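Local coordinates for protein 2-aminomuconic 6-semialdehyde dehydrogenase (PDB 7BZV) that oxidises 2-aminomuconic 6-semialdehyde to 2-aminomuconate with NAD+ in the meta-cleavage pathway of 2-aminophenol breakdown, its tetrameric assembly being required to bind the cofactor, at residues D273-M276 with R277-F280; D267-K270 with M271-G274; I440-V443 with N444-F447; L95-A98 with A99-I103. One frame throughout, in Å; residues are numbered along the deposited sequence.

How the contacts relate
Contacts 1 and 2 are successive turns of helix 268-280, share Asp273 and Gly274, and have centres about 9 Å apart. Contact 2 is the partly exposed start of the helix, with a polar cap and charged residues; contact 1 is its buried end, dominated by thioethers and hydrocarbon. Contact 3, also buried, is aromatic and lies on the strand that ends the chain's own sheet and pairs with the second subunit, and on the loop after it; its Trp446 packs against Arg277 and Ala278 of contact 1. Contact 4, partly buried on helix 95-119, differs in its widened backbone turn. Its Ile101 touches both Arg277 of contact 1 and Phe447 of contact 3, whereas contact 2 stays about 10 Å away at the nearest atoms.

Contact 1 of 4, residues D273-M276 with R277-F280; sequences DGMM and RALF
Met276 and Phe280 both set CG opposite their own carbonyl carbon, with chi1 of -67° and -54°, and, one helical turn apart, run side by side along one flank of helix 268-280. A further bend at chi2 of Met276 carries its sulfur to the rim of the phenyl ring. SD of Met276 is 5.2 Å from the centroid of the Phe280 ring and 89° off its normal, the geometry of a Met-aromatic contact made at the edge. The nearest ring atom to that SD is CE2 of Phe280, at 4.0 Å; the position of the Met276 methyl is doubtful, so the contact is judged by the sulfur alone. Met275 folds at chi2 and chi3 until its CE lies 4.2 Å from CG of Leu279, one turn on. Beneath, Ala278 N bonds to Gly274 O at 2.9 Å, and Phe280 N to Met276 O at 3.0 Å. The two thioethers serve different neighbours: Met275 reaches Ala260 and Val293 of the flanking strands, Met276 Leu307 and Ile311 of helix 297-312. Asp273 forms a salt bridge with Arg310 of that same helix. Cohesion among the buried side chains is thus chiefly dispersion, while the N-H groups of Ala278, Leu279 and Phe280 are spent within the helix.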
ATOM      1  N   ASP B 273      17.801 -25.605 -20.568  1.00 25.98           N
ATOM      2  CA  ASP B 273      16.835 -24.885 -21.392  1.00 26.25           C
ATOM      3  C   ASP B 273      16.888 -23.388 -21.111  1.00 24.31           C
ATOM      4  O   ASP B 273      16.851 -22.554 -22.027  1.00 26.25           O
ATOM      5  CB  ASP B 273      15.409 -25.364 -21.115  1.00 29.82           C
ATOM      6  CG  ASP B 273      15.103 -26.696 -21.739  1.00 37.36           C
ATOM      7  OD1 ASP B 273      15.880 -27.181 -22.568  1.00 31.75           O
ATOM      8  OD2 ASP B 273      14.065 -27.259 -21.378  1.00 34.15           O
ATOM      9  N   GLY B 274      16.894 -23.038 -19.823  1.00 24.40           N
ATOM     10  CA  GLY B 274      16.898 -21.638 -19.425  1.00 25.60           C
ATOM     11  C   GLY B 274      18.193 -20.926 -19.749  1.00 28.57           C
ATOM     12  O   GLY B 274      18.179 -19.787 -20.212  1.00 28.91           O
ATOM     13  N   MET B 275      19.321 -21.590 -19.536  1.00 22.97           N
ATOM     14  CA  MET B 275      20.615 -20.980 -19.822  1.00 25.60           C
ATOM     15  C   MET B 275      20.853 -20.802 -21.316  1.00 28.39           C
ATOM     16  O   MET B 275      21.481 -19.813 -21.716  1.00 25.41           O
ATOM     17  CB  MET B 275      21.724 -21.805 -19.192  1.00 23.83           C
ATOM     18  CG  MET B 275      21.818 -21.634 -17.646  1.00 27.94           C
ATOM     19  SD  MET B 275      21.974 -19.918 -17.138  1.00 27.09           S
ATOM     20  CE  MET B 275      23.451 -19.406 -18.005  1.00 28.71           C
ATOM     21  N   MET B 276      20.345 -21.710 -22.167  1.00 26.69           N
ATOM     22  CA  MET B 276      20.461 -21.455 -23.600  1.00 30.04           C
ATOM     23  C   MET B 276      19.787 -20.153 -23.977  1.00 28.15           C
ATOM     24  O   MET B 276      20.298 -19.435 -24.854  1.00 27.84           O
ATOM     25  CB  MET B 276      19.912 -22.597 -24.453  1.00 32.64           C
ATOM     26  CG  MET B 276      20.777 -23.739 -24.263  1.00 33.58           C
ATOM     27  SD  MET B 276      22.252 -23.692 -25.357  1.00 30.57           S
ATOM     28  CE  MET B 276      23.562 -22.957 -24.431  1.00 38.08           C
ATOM     29  N   ARG B 277      18.685 -19.800 -23.307  1.00 22.19           N
ATOM     30  CA  ARG B 277      18.067 -18.508 -23.593  1.00 28.88           C
ATOM     31  C   ARG B 277      18.874 -17.357 -22.984  1.00 27.03           C
ATOM     32  O   ARG B 277      19.143 -16.348 -23.653  1.00 27.92           O
ATOM     33  CB  ARG B 277      16.621 -18.518 -23.084  1.00 31.14           C
ATOM     34  CG  ARG B 277      15.716 -19.459 -23.905  1.00 34.93           C
ATOM     35  CD  ARG B 277      14.349 -19.726 -23.281  1.00 35.96           C
ATOM     36  NE  ARG B 277      13.647 -18.510 -22.888  1.00 49.00           N
ATOM     37  CZ  ARG B 277      12.927 -17.772 -23.714  1.00 47.21           C
ATOM     38  NH1 ARG B 277      12.808 -18.151 -24.982  1.00 45.88           N
ATOM     39  NH2 ARG B 277      12.307 -16.681 -23.256  1.00 49.28           N
ATOM     40  N   ALA B 278      19.256 -17.491 -21.714  1.00 27.13           N
ATOM     41  CA  ALA B 278      20.012 -16.443 -21.024  1.00 24.52           C
ATOM     42  C   ALA B 278      21.300 -16.109 -21.753  1.00 25.64           C
ATOM     43  O   ALA B 278      21.808 -14.987 -21.632  1.00 27.53           O
ATOM     44  CB  ALA B 278      20.360 -16.865 -19.590  1.00 25.87           C
ATOM     45  N   LEU B 279      21.865 -17.077 -22.468  1.00 24.66           N
ATOM     46  CA  LEU B 279      23.090 -16.850 -23.217  1.00 29.37           C
ATOM     47  C   LEU B 279      22.837 -16.342 -24.638  1.00 29.48           C
ATOM     48  O   LEU B 279      23.559 -15.454 -25.091  1.00 25.79           O
ATOM     49  CB  LEU B 279      23.945 -18.136 -23.303  1.00 29.04           C
ATOM     50  CG  LEU B 279      24.458 -18.715 -21.976  1.00 34.48           C
ATOM     51  CD1 LEU B 279      25.081 -20.091 -22.151  1.00 26.46           C
ATOM     52  CD2 LEU B 279      25.437 -17.781 -21.297  1.00 34.58           C
ATOM     53  N   PHE B 280      21.843 -16.880 -25.371  1.00 22.44           N
ATOM     54  CA  PHE B 280      21.814 -16.722 -26.826  1.00 26.62           C
ATOM     55  C   PHE B 280      20.499 -16.166 -27.358  1.00 23.38           C
ATOM     56  O   PHE B 280      20.399 -15.880 -28.552  1.00 25.78           O
ATOM     57  CB  PHE B 280      22.145 -18.077 -27.514  1.00 25.72           C
ATOM     58  CG  PHE B 280      23.432 -18.693 -27.044  1.00 24.76           C
ATOM     59  CD1 PHE B 280      24.605 -17.965 -27.092  1.00 27.53           C
ATOM     60  CD2 PHE B 280      23.465 -19.992 -26.532  1.00 29.39           C
ATOM     61  CE1 PHE B 280      25.795 -18.506 -26.635  1.00 28.27           C
ATOM     62  CE2 PHE B 280      24.651 -20.532 -26.056  1.00 28.84           C
ATOM     63  CZ  PHE B 280      25.820 -19.792 -26.121  1.00 28.43           C
TER

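Contact 2 of 4, residues D267-K270 with M271-G274; sequences DFEK and MLDG
The N-terminus of helix 268-280, the helix of the beta-alpha-beta unit between strands 258-262 and 290-296, is capped by Asp267, whose backbone O also takes the first helical bond, from Met271 N at 2.9 Å. As N-cap residue, Asp267 offers OD1 to Lys270 N at 3.2 Å; the bond is straight at the hydrogen (171°) but meets OD1 from above the carboxylate plane. An N-H of the first turn is thereby satisfied, and the carboxylate would probably be favoured by the helix dipole. Leu272 N to Phe268 O, 2.9 Å, and Gly274 N to Lys270 O, also 2.9 Å, continue the i to i+4 pattern.

On the buried flank, Met271 places CG trans to its N (chi1 172°) and then bends twice, which brings the methyl over the phenyl ring. Met271 CE is 3.8 Å from the centroid of the Phe268 ring and 23° off its normal, a CH-pi contact over one face. Leu272 CD1 approaches Phe268 CE2 at 3.6 Å, obliquely. A serine in place of Phe268 would probably leave the Met271 methyl without its aromatic seat and open a gap beside Leu272.

Helix 297-312 lies against this flank: Arg302 makes a cation-pi contact with Phe268, Phe303 touches Met271, and Ala306 packs on Phe268 and Leu272.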
ATOM      1  N   ASP B 267      17.835 -28.507 -11.146  1.00 25.45           N
ATOM      2  CA  ASP B 267      17.158 -29.328 -12.143  1.00 30.02           C
ATOM      3  C   ASP B 267      17.895 -29.133 -13.460  1.00 32.01           C
ATOM      4  O   ASP B 267      17.730 -28.117 -14.140  1.00 27.01           O
ATOM      5  CB  ASP B 267      15.686 -28.931 -12.237  1.00 25.67           C
ATOM      6  CG  ASP B 267      14.924 -29.811 -13.205  1.00 35.59           C
ATOM      7  OD1 ASP B 267      15.457 -30.136 -14.295  1.00 29.97           O
ATOM      8  OD2 ASP B 267      13.797 -30.196 -12.872  1.00 33.39           O
ATOM      9  N   PHE B 268      18.730 -30.109 -13.825  1.00 26.85           N
ATOM     10  CA  PHE B 268      19.726 -29.874 -14.869  1.00 29.82           C
ATOM     11  C   PHE B 268      19.069 -29.601 -16.217  1.00 24.70           C
ATOM     12  O   PHE B 268      19.486 -28.698 -16.956  1.00 25.14           O
ATOM     13  CB  PHE B 268      20.667 -31.079 -14.932  1.00 33.73           C
ATOM     14  CG  PHE B 268      21.907 -30.851 -15.741  1.00 28.61           C
ATOM     15  CD1 PHE B 268      23.041 -30.320 -15.167  1.00 31.65           C
ATOM     16  CD2 PHE B 268      21.932 -31.198 -17.078  1.00 31.87           C
ATOM     17  CE1 PHE B 268      24.193 -30.143 -15.932  1.00 31.39           C
ATOM     18  CE2 PHE B 268      23.056 -31.023 -17.838  1.00 38.58           C
ATOM     19  CZ  PHE B 268      24.185 -30.492 -17.265  1.00 29.34           C
ATOM     20  N   GLU B 269      18.029 -30.350 -16.553  1.00 24.95           N
ATOM     21  CA  GLU B 269      17.408 -30.163 -17.859  1.00 26.42           C
ATOM     22  C   GLU B 269      16.709 -28.818 -17.944  1.00 25.29           C
ATOM     23  O   GLU B 269      16.798 -28.144 -18.976  1.00 24.20           O
ATOM     24  CB  GLU B 269      16.424 -31.308 -18.176  1.00 31.87           C
ATOM     25  CG  GLU B 269      17.109 -32.640 -18.534  1.00 83.30           C
ATOM     26  CD  GLU B 269      18.321 -32.483 -19.473  1.00112.84           C
ATOM     27  OE1 GLU B 269      18.242 -31.712 -20.456  1.00123.42           O
ATOM     28  OE2 GLU B 269      19.365 -33.130 -19.230  1.00115.79           O
ATOM     29  N   LYS B 270      16.028 -28.385 -16.875  1.00 26.03           N
ATOM     30  CA  LYS B 270      15.391 -27.062 -16.936  1.00 22.34           C
ATOM     31  C   LYS B 270      16.438 -25.957 -17.022  1.00 22.82           C
ATOM     32  O   LYS B 270      16.237 -24.936 -17.703  1.00 26.70           O
ATOM     33  CB  LYS B 270      14.491 -26.830 -15.725  1.00 26.16           C
ATOM     34  CG  LYS B 270      13.280 -27.724 -15.653  1.00 30.04           C
ATOM     35  CD  LYS B 270      12.439 -27.301 -14.408  1.00 29.66           C
ATOM     36  CE  LYS B 270      11.231 -28.186 -14.207  1.00 46.92           C
ATOM     37  NZ  LYS B 270      10.430 -28.137 -15.431  1.00 43.62           N
ATOM     38  N   MET B 271      17.536 -26.134 -16.294  1.00 24.52           N
ATOM     39  CA  MET B 271      18.621 -25.167 -16.287  1.00 22.33           C
ATOM     40  C   MET B 271      19.224 -25.026 -17.667  1.00 23.84           C
ATOM     41  O   MET B 271      19.432 -23.906 -18.147  1.00 22.67           O
ATOM     42  CB  MET B 271      19.672 -25.584 -15.251  1.00 20.91           C
ATOM     43  CG  MET B 271      20.955 -24.773 -15.265  1.00 21.85           C
ATOM     44  SD  MET B 271      22.170 -25.209 -16.514  1.00 26.66           S
ATOM     45  CE  MET B 271      22.539 -26.898 -16.078  1.00 26.30           C
ATOM     46  N   LEU B 272      19.451 -26.141 -18.354  1.00 24.21           N
ATOM     47  CA  LEU B 272      20.033 -26.031 -19.682  1.00 24.51           C
ATOM     48  C   LEU B 272      19.101 -25.280 -20.623  1.00 26.79           C
ATOM     49  O   LEU B 272      19.555 -24.458 -21.453  1.00 23.05           O
ATOM     50  CB  LEU B 272      20.345 -27.414 -20.257  1.00 25.51           C
ATOM     51  CG  LEU B 272      21.614 -28.151 -19.892  1.00 47.72           C
ATOM     52  CD1 LEU B 272      21.584 -29.444 -20.735  1.00 63.70           C
ATOM     53  CD2 LEU B 272      22.824 -27.323 -20.188  1.00 43.80           C
ATOM     54  N   ASP B 273      17.801 -25.605 -20.568  1.00 25.98           N
ATOM     55  CA  ASP B 273      16.835 -24.885 -21.392  1.00 26.25           C
ATOM     56  C   ASP B 273      16.888 -23.388 -21.111  1.00 24.31           C
ATOM     57  O   ASP B 273      16.851 -22.554 -22.027  1.00 26.25           O
ATOM     58  CB  ASP B 273      15.409 -25.364 -21.115  1.00 29.82           C
ATOM     59  CG  ASP B 273      15.103 -26.696 -21.739  1.00 37.36           C
ATOM     60  OD1 ASP B 273      15.880 -27.181 -22.568  1.00 31.75           O
ATOM     61  OD2 ASP B 273      14.065 -27.259 -21.378  1.00 34.15           O
ATOM     62  N   GLY B 274      16.894 -23.038 -19.823  1.00 24.40           N
ATOM     63  CA  GLY B 274      16.898 -21.638 -19.425  1.00 25.60           C
ATOM     64  C   GLY B 274      18.193 -20.926 -19.749  1.00 28.57           C
ATOM     65  O   GLY B 274      18.179 -19.787 -20.212  1.00 28.91           O
TER

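Contact 3 of 4, residues I440-V443 with N444-F447; sequences ISWV and NTWF
The indole of Trp442 has one face against the backbone of Trp446 and Phe447, where Phe447 N sits 3.1 Å above the ring plane. On the same face Trp446 CA makes a CH-pi contact, 4.2 Å from the centroid of the five-membered ring of Trp442 and 25° off its normal. Ile440 CG1 lies 3.5 Å above the opposite face, which sandwiches the indole between its own strand and the returning loop. Thr445 CG2 comes in obliquely, 3.7 Å from Trp442 CD1. The two indoles meet at a slant: the six-membered ring of Trp442 and the five-membered ring of Trp446 have planes at 66°, with Trp442 CZ3 touching Trp446 CD1 at 3.6 Å.

Residues 440-443 form the outermost strand, within the chain, of the seven-stranded sheet that corresponds to the core of the catalytic domain, as in other aldehyde dehydrogenases. They pair in parallel with a strand of the second subunit, and the sheet runs on across the interface. Asn444, in a left-handed backbone conformation (phi 59°), turns the chain off this strand and back beneath Trp442.

Hydrogen bonds to outside residues fix the polar groups: Trp442 NE1 to Leu448 O, Asn444 ND2 to Thr423 O and Trp446 NE1 to Leu288 O. The Trp446 indole also packs on Arg277 and Ala278 of helix 268-280, and Leu426 of a third subunit meets Val443 and Asn444.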
ATOM      1  N   ILE B 440      17.437  -7.203 -10.783  1.00 23.08           N
ATOM      2  CA  ILE B 440      16.521  -8.337 -10.916  1.00 23.52           C
ATOM      3  C   ILE B 440      17.310  -9.630 -10.783  1.00 25.16           C
ATOM      4  O   ILE B 440      18.293  -9.841 -11.495  1.00 23.01           O
ATOM      5  CB  ILE B 440      15.737  -8.284 -12.238  1.00 25.67           C
ATOM      6  CG1 ILE B 440      14.888  -9.543 -12.403  1.00 25.42           C
ATOM      7  CG2 ILE B 440      16.660  -8.182 -13.447  1.00 30.86           C
ATOM      8  CD1 ILE B 440      13.707  -9.592 -11.619  1.00 32.09           C
ATOM      9  N   SER B 441      16.899 -10.474  -9.853  1.00 25.70           N
ATOM     10  CA  SER B 441      17.625 -11.685  -9.493  1.00 22.01           C
ATOM     11  C   SER B 441      16.644 -12.845  -9.664  1.00 22.18           C
ATOM     12  O   SER B 441      15.760 -13.038  -8.839  1.00 22.35           O
ATOM     13  CB  SER B 441      18.160 -11.563  -8.079  1.00 24.36           C
ATOM     14  OG  SER B 441      19.154 -12.528  -7.783  1.00 27.39           O
ATOM     15  N   TRP B 442      16.812 -13.614 -10.736  1.00 22.07           N
ATOM     16  CA  TRP B 442      15.895 -14.695 -11.089  1.00 21.16           C
ATOM     17  C   TRP B 442      16.376 -15.998 -10.484  1.00 20.48           C
ATOM     18  O   TRP B 442      17.574 -16.281 -10.467  1.00 24.08           O
ATOM     19  CB  TRP B 442      15.808 -14.869 -12.613  1.00 20.03           C
ATOM     20  CG  TRP B 442      15.010 -13.852 -13.304  1.00 23.97           C
ATOM     21  CD1 TRP B 442      13.670 -13.664 -13.212  1.00 23.54           C
ATOM     22  CD2 TRP B 442      15.488 -12.899 -14.259  1.00 21.64           C
ATOM     23  NE1 TRP B 442      13.282 -12.650 -14.044  1.00 24.95           N
ATOM     24  CE2 TRP B 442      14.385 -12.147 -14.680  1.00 27.31           C
ATOM     25  CE3 TRP B 442      16.742 -12.604 -14.781  1.00 24.99           C
ATOM     26  CZ2 TRP B 442      14.505 -11.093 -15.592  1.00 26.48           C
ATOM     27  CZ3 TRP B 442      16.857 -11.594 -15.718  1.00 25.68           C
ATOM     28  CH2 TRP B 442      15.753 -10.837 -16.093  1.00 28.50           C
ATOM     29  N   VAL B 443      15.430 -16.823 -10.047  1.00 22.66           N
ATOM     30  CA  VAL B 443      15.736 -18.151  -9.545  1.00 21.14           C
ATOM     31  C   VAL B 443      14.987 -19.194 -10.383  1.00 17.91           C
ATOM     32  O   VAL B 443      13.757 -19.162 -10.463  1.00 21.93           O
ATOM     33  CB  VAL B 443      15.383 -18.323  -8.072  1.00 22.00           C
ATOM     34  CG1 VAL B 443      15.720 -19.770  -7.685  1.00 22.82           C
ATOM     35  CG2 VAL B 443      16.127 -17.332  -7.158  1.00 24.53           C
ATOM     36  N   ASN B 444      15.745 -20.101 -11.008  1.00 22.64           N
ATOM     37  CA  ASN B 444      15.222 -21.183 -11.844  1.00 26.23           C
ATOM     38  C   ASN B 444      14.401 -20.667 -13.004  1.00 22.42           C
ATOM     39  O   ASN B 444      13.444 -21.297 -13.423  1.00 22.17           O
ATOM     40  CB  ASN B 444      14.428 -22.180 -11.009  1.00 22.24           C
ATOM     41  CG  ASN B 444      15.316 -22.941 -10.034  1.00 25.16           C
ATOM     42  OD1 ASN B 444      16.539 -23.020 -10.201  1.00 22.86           O
ATOM     43  ND2 ASN B 444      14.709 -23.447  -8.973  1.00 25.35           N
ATOM     44  N   THR B 445      14.783 -19.499 -13.522  1.00 22.59           N
ATOM     45  CA  THR B 445      14.215 -18.908 -14.727  1.00 24.73           C
ATOM     46  C   THR B 445      15.151 -17.767 -15.134  1.00 27.39           C
ATOM     47  O   THR B 445      16.169 -17.509 -14.487  1.00 23.14           O
ATOM     48  CB  THR B 445      12.782 -18.456 -14.459  1.00 26.80           C
ATOM     49  OG1 THR B 445      12.165 -18.050 -15.669  1.00 27.32           O
ATOM     50  CG2 THR B 445      12.758 -17.276 -13.511  1.00 24.84           C
ATOM     51  N   TRP B 446      14.785 -17.079 -16.202  1.00 24.09           N
ATOM     52  CA  TRP B 446      15.553 -15.961 -16.736  1.00 25.77           C
ATOM     53  C   TRP B 446      14.600 -15.154 -17.618  1.00 29.46           C
ATOM     54  O   TRP B 446      13.790 -15.736 -18.338  1.00 27.50           O
ATOM     55  CB  TRP B 446      16.798 -16.443 -17.515  1.00 23.77           C
ATOM     56  CG  TRP B 446      17.461 -15.282 -18.177  1.00 29.62           C
ATOM     57  CD1 TRP B 446      18.282 -14.355 -17.594  1.00 30.34           C
ATOM     58  CD2 TRP B 446      17.310 -14.883 -19.547  1.00 27.15           C
ATOM     59  NE1 TRP B 446      18.661 -13.418 -18.526  1.00 28.28           N
ATOM     60  CE2 TRP B 446      18.070 -13.719 -19.730  1.00 29.71           C
ATOM     61  CE3 TRP B 446      16.609 -15.414 -20.647  1.00 28.60           C
ATOM     62  CZ2 TRP B 446      18.133 -13.044 -20.959  1.00 27.43           C
ATOM     63  CZ3 TRP B 446      16.694 -14.752 -21.899  1.00 24.55           C
ATOM     64  CH2 TRP B 446      17.432 -13.557 -22.021  1.00 24.82           C
ATOM     65  N   PHE B 447      14.648 -13.822 -17.502  1.00 23.14           N
ATOM     66  CA  PHE B 447      13.886 -12.910 -18.367  1.00 28.24           C
ATOM     67  C   PHE B 447      12.375 -13.114 -18.231  1.00 35.05           C
ATOM     68  O   PHE B 447      11.640 -13.057 -19.214  1.00 28.90           O
ATOM     69  CB  PHE B 447      14.348 -13.069 -19.826  1.00 28.26           C
ATOM     70  CG  PHE B 447      13.953 -11.931 -20.761  1.00 23.55           C
ATOM     71  CD1 PHE B 447      13.850 -10.622 -20.305  1.00 34.42           C
ATOM     72  CD2 PHE B 447      13.763 -12.169 -22.119  1.00 29.58           C
ATOM     73  CE1 PHE B 447      13.559  -9.596 -21.164  1.00 29.60           C
ATOM     74  CE2 PHE B 447      13.473 -11.146 -22.995  1.00 40.02           C
ATOM     75  CZ  PHE B 447      13.351  -9.850 -22.514  1.00 36.93           C
TER

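Contact 4 of 4, residues L95-A98 with A99-I103; sequences LSMA and ATIDI
Met97 CE meets the Ile101 CD1 methyl at 3.5 Å, and Met97 SD stands 3.7 Å from the same CD1. With CG trans to its N (chi1 177°) and a bend at chi2, the Met97 chain lies over the next turn, where Leu281 packs on both residues. Cutting Met97 back to an alanine is likely to open a gap beside Leu281 and leave the Ile101 methyl without its thioether neighbour.

Behind these side chains, Met97 O accepts from Ile101 N at 2.8 Å, nearly in line with the carbonyl, and from Thr100 N at 3.3 Å, well above its plane; a weak third bond comes from Asp102 N. One residue on, Ile103 N reaches Ala98 O at 3.0 Å, a bond spanning five residues that belongs to the pi-type turn at 99-102. Thr100 lends its side chain to the backbone, OG1 donating to Ser96 O at 2.7 Å.

Farther out, Ser96 OG bonds to Thr324 O, and Asp102 OD2 forms a salt bridge with Lys93. The other carboxylate oxygen, Asp102 OD1, lies 3.3 Å from Met97 O, acceptor beside acceptor; the several N-H groups on that carbonyl, together with the Lys93 charge, would probably ease the clash of partial charges.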
ATOM      1  N   LEU B  95      11.747 -15.199 -36.027  1.00 35.07           N
ATOM      2  CA  LEU B  95      10.312 -15.196 -35.771  1.00 32.76           C
ATOM      3  C   LEU B  95      10.011 -15.719 -34.378  1.00 33.67           C
ATOM      4  O   LEU B  95       9.150 -15.172 -33.674  1.00 32.40           O
ATOM      5  CB  LEU B  95       9.592 -16.032 -36.828  1.00 37.51           C
ATOM      6  CG  LEU B  95       8.081 -16.214 -36.676  1.00 36.64           C
ATOM      7  CD1 LEU B  95       7.387 -14.862 -36.889  1.00 37.01           C
ATOM      8  CD2 LEU B  95       7.545 -17.264 -37.667  1.00 44.69           C
ATOM      9  N   SER B  96      10.739 -16.758 -33.949  1.00 32.42           N
ATOM     10  CA  SER B  96      10.534 -17.345 -32.631  1.00 37.95           C
ATOM     11  C   SER B  96      10.743 -16.330 -31.511  1.00 32.36           C
ATOM     12  O   SER B  96      10.191 -16.482 -30.421  1.00 40.84           O
ATOM     13  CB  SER B  96      11.499 -18.505 -32.426  1.00 39.98           C
ATOM     14  OG  SER B  96      12.832 -18.048 -32.597  1.00 37.95           O
ATOM     15  N   MET B  97      11.565 -15.321 -31.746  1.00 36.50           N
ATOM     16  CA  MET B  97      11.785 -14.260 -30.769  1.00 40.85           C
ATOM     17  C   MET B  97      10.756 -13.149 -30.910  1.00 41.42           C
ATOM     18  O   MET B  97      10.107 -12.762 -29.931  1.00 37.03           O
ATOM     19  CB  MET B  97      13.199 -13.708 -30.946  1.00 49.73           C
ATOM     20  CG  MET B  97      13.572 -12.521 -30.029  1.00 58.48           C
ATOM     21  SD  MET B  97      14.116 -13.315 -28.530  1.00 55.72           S
ATOM     22  CE  MET B  97      14.409 -12.010 -27.280  1.00 51.91           C
ATOM     23  N   ALA B  98      10.627 -12.615 -32.126  1.00 29.97           N
ATOM     24  CA  ALA B  98       9.817 -11.422 -32.337  1.00 33.13           C
ATOM     25  C   ALA B  98       8.338 -11.699 -32.076  1.00 32.57           C
ATOM     26  O   ALA B  98       7.635 -10.864 -31.495  1.00 31.07           O
ATOM     27  CB  ALA B  98      10.064 -10.892 -33.746  1.00 28.63           C
ATOM     28  N   ALA B  99       7.861 -12.886 -32.427  1.00 30.80           N
ATOM     29  CA  ALA B  99       6.441 -13.198 -32.274  1.00 29.90           C
ATOM     30  C   ALA B  99       6.078 -13.685 -30.885  1.00 31.71           C
ATOM     31  O   ALA B  99       4.887 -13.816 -30.575  1.00 35.34           O
ATOM     32  CB  ALA B  99       6.017 -14.253 -33.293  1.00 34.19           C
ATOM     33  N   THR B 100       7.054 -14.001 -30.048  1.00 31.97           N
ATOM     34  CA  THR B 100       6.725 -14.411 -28.702  1.00 31.72           C
ATOM     35  C   THR B 100       7.151 -13.398 -27.659  1.00 38.82           C
ATOM     36  O   THR B 100       6.540 -13.344 -26.590  1.00 35.13           O
ATOM     37  CB  THR B 100       7.361 -15.757 -28.357  1.00 38.09           C
ATOM     38  OG1 THR B 100       8.776 -15.597 -28.251  1.00 43.30           O
ATOM     39  CG2 THR B 100       6.996 -16.783 -29.411  1.00 40.35           C
ATOM     40  N   ILE B 101       8.169 -12.590 -27.945  1.00 31.53           N
ATOM     41  CA  ILE B 101       8.679 -11.632 -26.972  1.00 33.59           C
ATOM     42  C   ILE B 101       8.403 -10.212 -27.437  1.00 32.54           C
ATOM     43  O   ILE B 101       7.626  -9.476 -26.801  1.00 30.81           O
ATOM     44  CB  ILE B 101      10.178 -11.873 -26.722  1.00 39.78           C
ATOM     45  CG1 ILE B 101      10.336 -13.226 -26.012  1.00 46.06           C
ATOM     46  CG2 ILE B 101      10.792 -10.712 -25.938  1.00 55.22           C
ATOM     47  CD1 ILE B 101      11.720 -13.587 -25.679  1.00 47.64           C
ATOM     48  N   ASP B 102       9.043  -9.796 -28.531  1.00 28.25           N
ATOM     49  CA  ASP B 102       9.050  -8.368 -28.851  1.00 31.89           C
ATOM     50  C   ASP B 102       7.645  -7.816 -29.048  1.00 33.00           C
ATOM     51  O   ASP B 102       7.273  -6.797 -28.448  1.00 31.30           O
ATOM     52  CB  ASP B 102       9.916  -8.110 -30.070  1.00 29.57           C
ATOM     53  CG  ASP B 102      11.333  -8.564 -29.834  1.00 38.28           C
ATOM     54  OD1 ASP B 102      11.594  -9.778 -29.954  1.00 33.15           O
ATOM     55  OD2 ASP B 102      12.162  -7.719 -29.449  1.00 30.16           O
ATOM     56  N   ILE B 103       6.862  -8.432 -29.918  1.00 26.23           N
ATOM     57  CA  ILE B 103       5.604  -7.796 -30.288  1.00 27.65           C
ATOM     58  C   ILE B 103       4.609  -8.012 -29.149  1.00 32.66           C
ATOM     59  O   ILE B 103       3.929  -7.053 -28.755  1.00 32.46           O
ATOM     60  CB  ILE B 103       5.075  -8.321 -31.628  1.00 34.09           C
ATOM     61  CG1 ILE B 103       5.661  -7.544 -32.815  1.00 39.00           C
ATOM     62  CG2 ILE B 103       3.573  -8.162 -31.697  1.00 42.32           C
ATOM     63  CD1 ILE B 103       7.152  -7.321 -32.794  1.00 39.06           C
TER